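Side-chain contacts in methyltransferase type 12 (Clostridium thermocellum, PDB 3JWG), which probably transfers a methyl group from S-adenosyl-L-methionine to the 2'-oxygen of the 3'-terminal nucleotide of small RNAs, this chain being its methyltransferase domain: residues E165-R168 against K169-Q172; V22-L25 against K26-N29. One frame throughout, in Å; residues are numbered along the deposited sequence.

How the contacts relate
From the N terminus the chain first passes contact 2, where residues 22-29 carry helix 13-27 to its C-terminal end just ahead of strand 32-36. The five parallel strands follow before contact 1, at 165-172, where the loop after strand 135-141 turns into helix 168-182. The two lie in series, neither enclosing nor crossing the other, and each joins two abutting segments, so neither closes a long loop. The centres of contact 1 and contact 2 are about 24 Å apart, and the nearest atoms of contact 1 and contact 2 about 12 Å. Strand 135-141 is common ground: Phe171 of contact 1 touches Val138 and Thr140, whereas Val24 and Leu25 of contact 2 touch Ile137.

Contact 1 of 2, residues E165-R168 against K169-Q172; sequences EWTR and KEFQ. Unlike the reference sequence in segment 169-172: Gln172 (reference Glu).
Thr167 and Glu170 grip each other across the first turn of helix 168-182. Glu170 OE1 accepts from Thr167 N at 2.9 Å, with an N-H...O angle of 165°; the donor meets the anti side of the carboxylate, 25° out of its plane. With CG anti to the carbonyl carbon (chi1 -65°) and an extended chain beyond it, Glu170 folds back along its own helix start to reach that amide. In return Glu170 N donates to Thr167 OG1 at 3.1 Å, although the position of this hydroxyl is less sure. The reciprocal pair defines a capping box with Thr167 as N-cap, and the regular helical bond from Phe171 N to Thr167 O, 3.0 Å, follows directly. Packing is denser on the aromatic side. There the Trp166 and Phe171 side chains cross at about a right angle: Trp166 CE3 lies 3.9 Å from Phe171 CD1, at the edge of the phenyl ring, while Phe171 CA sits 3.7 Å from the same CE3, near the indole plane. Phe171 is buried, resting on Val138 and Thr140 of strand 135-141 and on Gln203, and Trp166 meets Trp174 edge-to-face. The Glu170 side is looser and exposed: a water donates both to Glu170 OE1 and to Glu165 O, each at 2.7 Å, giving OE1 a second donor besides the Thr167 amide. The exposed Lys169 leads its amine away from residues 165-168. Arg168, by contrast, directs its guanidinium to partners elsewhere in the chain: NE forms a salt bridge with Glu144 and NH2 bonds to Glu197 O.

Contact 2 of 2, residues V22-L25 against K26-N29; sequences VAVL and KSVN
A Schellman motif ends helix 13-27, and contact 2 contains most of it: Asn29, with its positive phi of 62°, is the C-prime residue, its N bonded to Lys26 O at 2.9 Å, while Ala30 N turns back to Leu25 O. Just upstream the helix is still regular, as the bond from Lys26 N to Val22 O (2.9 Å) attests. At Val28 the ladder deteriorates. Its N makes a weak bond to Val24 O at 3.1 Å and also bonds to Leu25 O at 3.2 Å, from 67° out of that carbonyl's plane. Val24 O gains a second donor from a side chain: Ser27 OG gives its proton to it at 2.6 Å. The chi1 of 80° sets that hydroxyl between the backbone N and the carbonyl carbon, turned back over the preceding turn. Alongside, Val28 brings CG2 to 3.1 Å from Leu25 O, so a methyl lies against the last turn's carbonyls. The Lys26 chain, bent at chi2 and chi4, leads its amine away from residues 22-25 to a long, weak ion pair with Asp50. Buried Leu25 faces Ala105 and Thr107 of strand 105-109, Ile137 of strand 135-141 and Leu47 of helix 42-48, while Val22 packs on Leu43 and Leu46 of that same helix.

Contact 1 of 2, residues E165-R168 against K169-Q172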
ATOM      1  N   GLU A 165     -10.833   3.662 -11.251  1.00 19.37           N
ATOM      2  CA  GLU A 165      -9.385   3.518 -11.270  1.00 18.54           C
ATOM      3  C   GLU A 165      -8.871   4.834 -11.848  1.00 18.21           C
ATOM      4  O   GLU A 165      -9.585   5.525 -12.584  1.00 16.70           O
ATOM      5  CB  GLU A 165      -8.953   2.353 -12.158  1.00 17.55           C
ATOM      6  CG  GLU A 165      -9.582   1.048 -11.747  1.00 21.79           C
ATOM      7  CD  GLU A 165      -9.062  -0.139 -12.519  1.00 22.61           C
ATOM      8  OE1 GLU A 165      -8.658   0.022 -13.691  1.00 22.87           O
ATOM      9  OE2 GLU A 165      -9.082  -1.249 -11.949  1.00 26.95           O
ATOM     10  N   TRP A 166      -7.635   5.173 -11.516  1.00 15.64           N
ATOM     11  CA  TRP A 166      -7.031   6.414 -11.967  1.00 14.56           C
ATOM     12  C   TRP A 166      -6.169   6.198 -13.189  1.00 15.90           C
ATOM     13  O   TRP A 166      -5.556   5.141 -13.338  1.00 14.67           O
ATOM     14  CB  TRP A 166      -6.150   6.992 -10.860  1.00 15.43           C
ATOM     15  CG  TRP A 166      -6.855   7.320  -9.582  1.00 16.34           C
ATOM     16  CD1 TRP A 166      -8.142   7.004  -9.236  1.00 16.11           C
ATOM     17  CD2 TRP A 166      -6.306   8.041  -8.471  1.00 16.19           C
ATOM     18  NE1 TRP A 166      -8.428   7.486  -7.976  1.00 17.40           N
ATOM     19  CE2 TRP A 166      -7.317   8.127  -7.485  1.00 17.32           C
ATOM     20  CE3 TRP A 166      -5.057   8.624  -8.215  1.00 18.23           C
ATOM     21  CZ2 TRP A 166      -7.117   8.775  -6.264  1.00 15.99           C
ATOM     22  CZ3 TRP A 166      -4.856   9.270  -6.997  1.00 18.87           C
ATOM     23  CH2 TRP A 166      -5.884   9.340  -6.036  1.00 19.67           C
ATOM     24  N   THR A 167      -6.119   7.204 -14.059  1.00 15.18           N
ATOM     25  CA  THR A 167      -5.275   7.124 -15.248  1.00 16.34           C
ATOM     26  C   THR A 167      -3.866   7.437 -14.753  1.00 15.86           C
ATOM     27  O   THR A 167      -3.679   7.839 -13.602  1.00 14.60           O
ATOM     28  CB  THR A 167      -5.647   8.182 -16.311  1.00 13.53           C
ATOM     29  OG1 THR A 167      -5.525   9.492 -15.742  1.00 17.59           O
ATOM     30  CG2 THR A 167      -7.086   7.975 -16.815  1.00 16.28           C
ATOM     31  N   ARG A 168      -2.874   7.250 -15.613  1.00 15.98           N
ATOM     32  CA  ARG A 168      -1.502   7.538 -15.222  1.00 18.10           C
ATOM     33  C   ARG A 168      -1.314   9.025 -14.946  1.00 18.71           C
ATOM     34  O   ARG A 168      -0.584   9.411 -14.032  1.00 18.02           O
ATOM     35  CB  ARG A 168      -0.542   7.050 -16.310  1.00 18.38           C
ATOM     36  CG  ARG A 168      -0.436   5.529 -16.358  1.00 22.67           C
ATOM     37  CD  ARG A 168       0.287   5.054 -17.614  1.00 24.85           C
ATOM     38  NE  ARG A 168      -0.459   5.396 -18.823  1.00 27.77           N
ATOM     39  CZ  ARG A 168      -0.030   5.160 -20.059  1.00 29.27           C
ATOM     40  NH1 ARG A 168       1.147   4.579 -20.253  1.00 29.19           N
ATOM     41  NH2 ARG A 168      -0.775   5.504 -21.101  1.00 29.42           N
ATOM     42  N   LYS A 169      -1.985   9.866 -15.729  1.00 18.76           N
ATOM     43  CA  LYS A 169      -1.883  11.311 -15.546  1.00 19.10           C
ATOM     44  C   LYS A 169      -2.528  11.733 -14.226  1.00 18.37           C
ATOM     45  O   LYS A 169      -2.018  12.605 -13.512  1.00 16.65           O
ATOM     46  CB  LYS A 169      -2.575  12.039 -16.699  1.00 23.26           C
ATOM     47  CG  LYS A 169      -2.591  13.548 -16.547  1.00 27.27           C
ATOM     48  CD  LYS A 169      -3.392  14.207 -17.658  1.00 31.68           C
ATOM     49  CE  LYS A 169      -3.405  15.715 -17.491  1.00 34.67           C
ATOM     50  NZ  LYS A 169      -2.017  16.254 -17.497  1.00 39.04           N
ATOM     51  N   GLU A 170      -3.658  11.116 -13.909  1.00 17.70           N
ATOM     52  CA  GLU A 170      -4.361  11.427 -12.673  1.00 16.55           C
ATOM     53  C   GLU A 170      -3.530  11.023 -11.468  1.00 15.21           C
ATOM     54  O   GLU A 170      -3.428  11.773 -10.508  1.00 15.86           O
ATOM     55  CB  GLU A 170      -5.709  10.711 -12.630  1.00 17.30           C
ATOM     56  CG  GLU A 170      -6.665  11.196 -13.705  1.00 19.36           C
ATOM     57  CD  GLU A 170      -8.003  10.513 -13.642  1.00 18.78           C
ATOM     58  OE1 GLU A 170      -8.034   9.290 -13.382  1.00 20.03           O
ATOM     59  OE2 GLU A 170      -9.025  11.198 -13.869  1.00 22.09           O
ATOM     60  N   PHE A 171      -2.930   9.838 -11.522  1.00 13.68           N
ATOM     61  CA  PHE A 171      -2.118   9.384 -10.403  1.00 13.36           C
ATOM     62  C   PHE A 171      -0.861  10.232 -10.223  1.00 14.63           C
ATOM     63  O   PHE A 171      -0.524  10.633  -9.112  1.00 13.60           O
ATOM     64  CB  PHE A 171      -1.700   7.926 -10.584  1.00 12.54           C
ATOM     65  CG  PHE A 171      -0.849   7.392  -9.452  1.00 12.12           C
ATOM     66  CD1 PHE A 171      -1.375   7.263  -8.172  1.00 13.72           C
ATOM     67  CD2 PHE A 171       0.473   7.012  -9.667  1.00 13.14           C
ATOM     68  CE1 PHE A 171      -0.595   6.760  -7.115  1.00 13.82           C
ATOM     69  CE2 PHE A 171       1.262   6.507  -8.623  1.00 14.90           C
ATOM     70  CZ  PHE A 171       0.724   6.381  -7.343  1.00 13.26           C
ATOM     71  N   GLN A 172      -0.156  10.494 -11.315  1.00 16.53           N
ATOM     72  CA  GLN A 172       1.070  11.274 -11.222  1.00 18.97           C
ATOM     73  C   GLN A 172       0.810  12.706 -10.791  1.00 20.67           C
ATOM     74  O   GLN A 172       1.576  13.267 -10.005  1.00 19.52           O
ATOM     75  CB  GLN A 172       1.821  11.212 -12.551  1.00 22.33           C
ATOM     76  CG  GLN A 172       2.469   9.857 -12.769  1.00 26.55           C
ATOM     77  CD  GLN A 172       2.984   9.666 -14.175  1.00 29.93           C
ATOM     78  OE1 GLN A 172       3.369  10.626 -14.842  1.00 34.08           O
ATOM     79  NE2 GLN A 172       3.004   8.420 -14.633  1.00 31.75           N
TER
HETATM   80  O   HOH W   1     -10.377   8.012 -13.397  1.00 21.32           O

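Contact 2 of 2, residues V22-L25 against K26-N29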
ATOM      1  N   VAL A  22       7.899  -5.439  -1.826  1.00 13.18           N
ATOM      2  CA  VAL A  22       8.864  -5.959  -0.859  1.00 15.12           C
ATOM      3  C   VAL A  22      10.294  -5.569  -1.241  1.00 16.21           C
ATOM      4  O   VAL A  22      11.081  -5.140  -0.392  1.00 16.90           O
ATOM      5  CB  VAL A  22       8.763  -7.503  -0.764  1.00 15.38           C
ATOM      6  CG1 VAL A  22       9.812  -8.046   0.206  1.00 16.70           C
ATOM      7  CG2 VAL A  22       7.361  -7.895  -0.302  1.00 15.90           C
ATOM      8  N   ALA A  23      10.627  -5.717  -2.521  1.00 17.21           N
ATOM      9  CA  ALA A  23      11.964  -5.384  -3.008  1.00 16.66           C
ATOM     10  C   ALA A  23      12.275  -3.908  -2.806  1.00 15.43           C
ATOM     11  O   ALA A  23      13.393  -3.551  -2.434  1.00 15.25           O
ATOM     12  CB  ALA A  23      12.097  -5.752  -4.490  1.00 14.38           C
ATOM     13  N   VAL A  24      11.298  -3.042  -3.051  1.00 14.66           N
ATOM     14  CA  VAL A  24      11.530  -1.615  -2.857  1.00 15.17           C
ATOM     15  C   VAL A  24      11.842  -1.348  -1.382  1.00 15.46           C
ATOM     16  O   VAL A  24      12.795  -0.630  -1.056  1.00 16.03           O
ATOM     17  CB  VAL A  24      10.306  -0.774  -3.295  1.00 15.46           C
ATOM     18  CG1 VAL A  24      10.513   0.690  -2.916  1.00 12.14           C
ATOM     19  CG2 VAL A  24      10.112  -0.893  -4.801  1.00 16.07           C
ATOM     20  N   LEU A  25      11.041  -1.932  -0.494  1.00 16.27           N
ATOM     21  CA  LEU A  25      11.241  -1.771   0.946  1.00 16.38           C
ATOM     22  C   LEU A  25      12.653  -2.216   1.340  1.00 17.92           C
ATOM     23  O   LEU A  25      13.372  -1.509   2.056  1.00 17.05           O
ATOM     24  CB  LEU A  25      10.205  -2.599   1.705  1.00 14.83           C
ATOM     25  CG  LEU A  25       8.765  -2.104   1.535  1.00 15.21           C
ATOM     26  CD1 LEU A  25       7.789  -3.122   2.082  1.00 15.19           C
ATOM     27  CD2 LEU A  25       8.621  -0.764   2.244  1.00 13.05           C
ATOM     28  N   LYS A  26      13.042  -3.396   0.876  1.00 17.65           N
ATOM     29  CA  LYS A  26      14.373  -3.911   1.173  1.00 19.72           C
ATOM     30  C   LYS A  26      15.442  -2.980   0.595  1.00 19.42           C
ATOM     31  O   LYS A  26      16.463  -2.723   1.241  1.00 18.28           O
ATOM     32  CB  LYS A  26      14.532  -5.318   0.585  1.00 21.62           C
ATOM     33  CG  LYS A  26      15.845  -6.020   0.931  1.00 27.21           C
ATOM     34  CD  LYS A  26      15.958  -6.321   2.425  1.00 29.33           C
ATOM     35  CE  LYS A  26      17.220  -7.131   2.734  1.00 33.01           C
ATOM     36  NZ  LYS A  26      17.207  -8.446   2.015  1.00 30.92           N
ATOM     37  N   SER A  27      15.204  -2.466  -0.611  1.00 17.46           N
ATOM     38  CA  SER A  27      16.171  -1.584  -1.260  1.00 20.32           C
ATOM     39  C   SER A  27      16.434  -0.316  -0.450  1.00 21.13           C
ATOM     40  O   SER A  27      17.525   0.252  -0.529  1.00 21.83           O
ATOM     41  CB  SER A  27      15.717  -1.212  -2.683  1.00 18.44           C
ATOM     42  OG  SER A  27      14.745  -0.179  -2.690  1.00 18.17           O
ATOM     43  N   VAL A  28      15.453   0.122   0.337  1.00 18.71           N
ATOM     44  CA  VAL A  28      15.642   1.325   1.145  1.00 20.65           C
ATOM     45  C   VAL A  28      15.972   0.978   2.594  1.00 20.19           C
ATOM     46  O   VAL A  28      16.045   1.853   3.452  1.00 22.08           O
ATOM     47  CB  VAL A  28      14.396   2.256   1.099  1.00 20.06           C
ATOM     48  CG1 VAL A  28      14.121   2.680  -0.343  1.00 22.26           C
ATOM     49  CG2 VAL A  28      13.181   1.560   1.689  1.00 19.29           C
ATOM     50  N   ASN A  29      16.173  -0.307   2.853  1.00 20.75           N
ATOM     51  CA  ASN A  29      16.518  -0.790   4.185  1.00 22.61           C
ATOM     52  C   ASN A  29      15.445  -0.507   5.233  1.00 21.67           C
ATOM     53  O   ASN A  29      15.763  -0.158   6.366  1.00 19.09           O
ATOM     54  CB  ASN A  29      17.859  -0.182   4.629  1.00 24.64           C
ATOM     55  CG  ASN A  29      18.434  -0.866   5.858  1.00 27.63           C
ATOM     56  OD1 ASN A  29      18.343  -2.083   6.002  1.00 31.44           O
ATOM     57  ND2 ASN A  29      19.048  -0.083   6.743  1.00 31.28           N
TER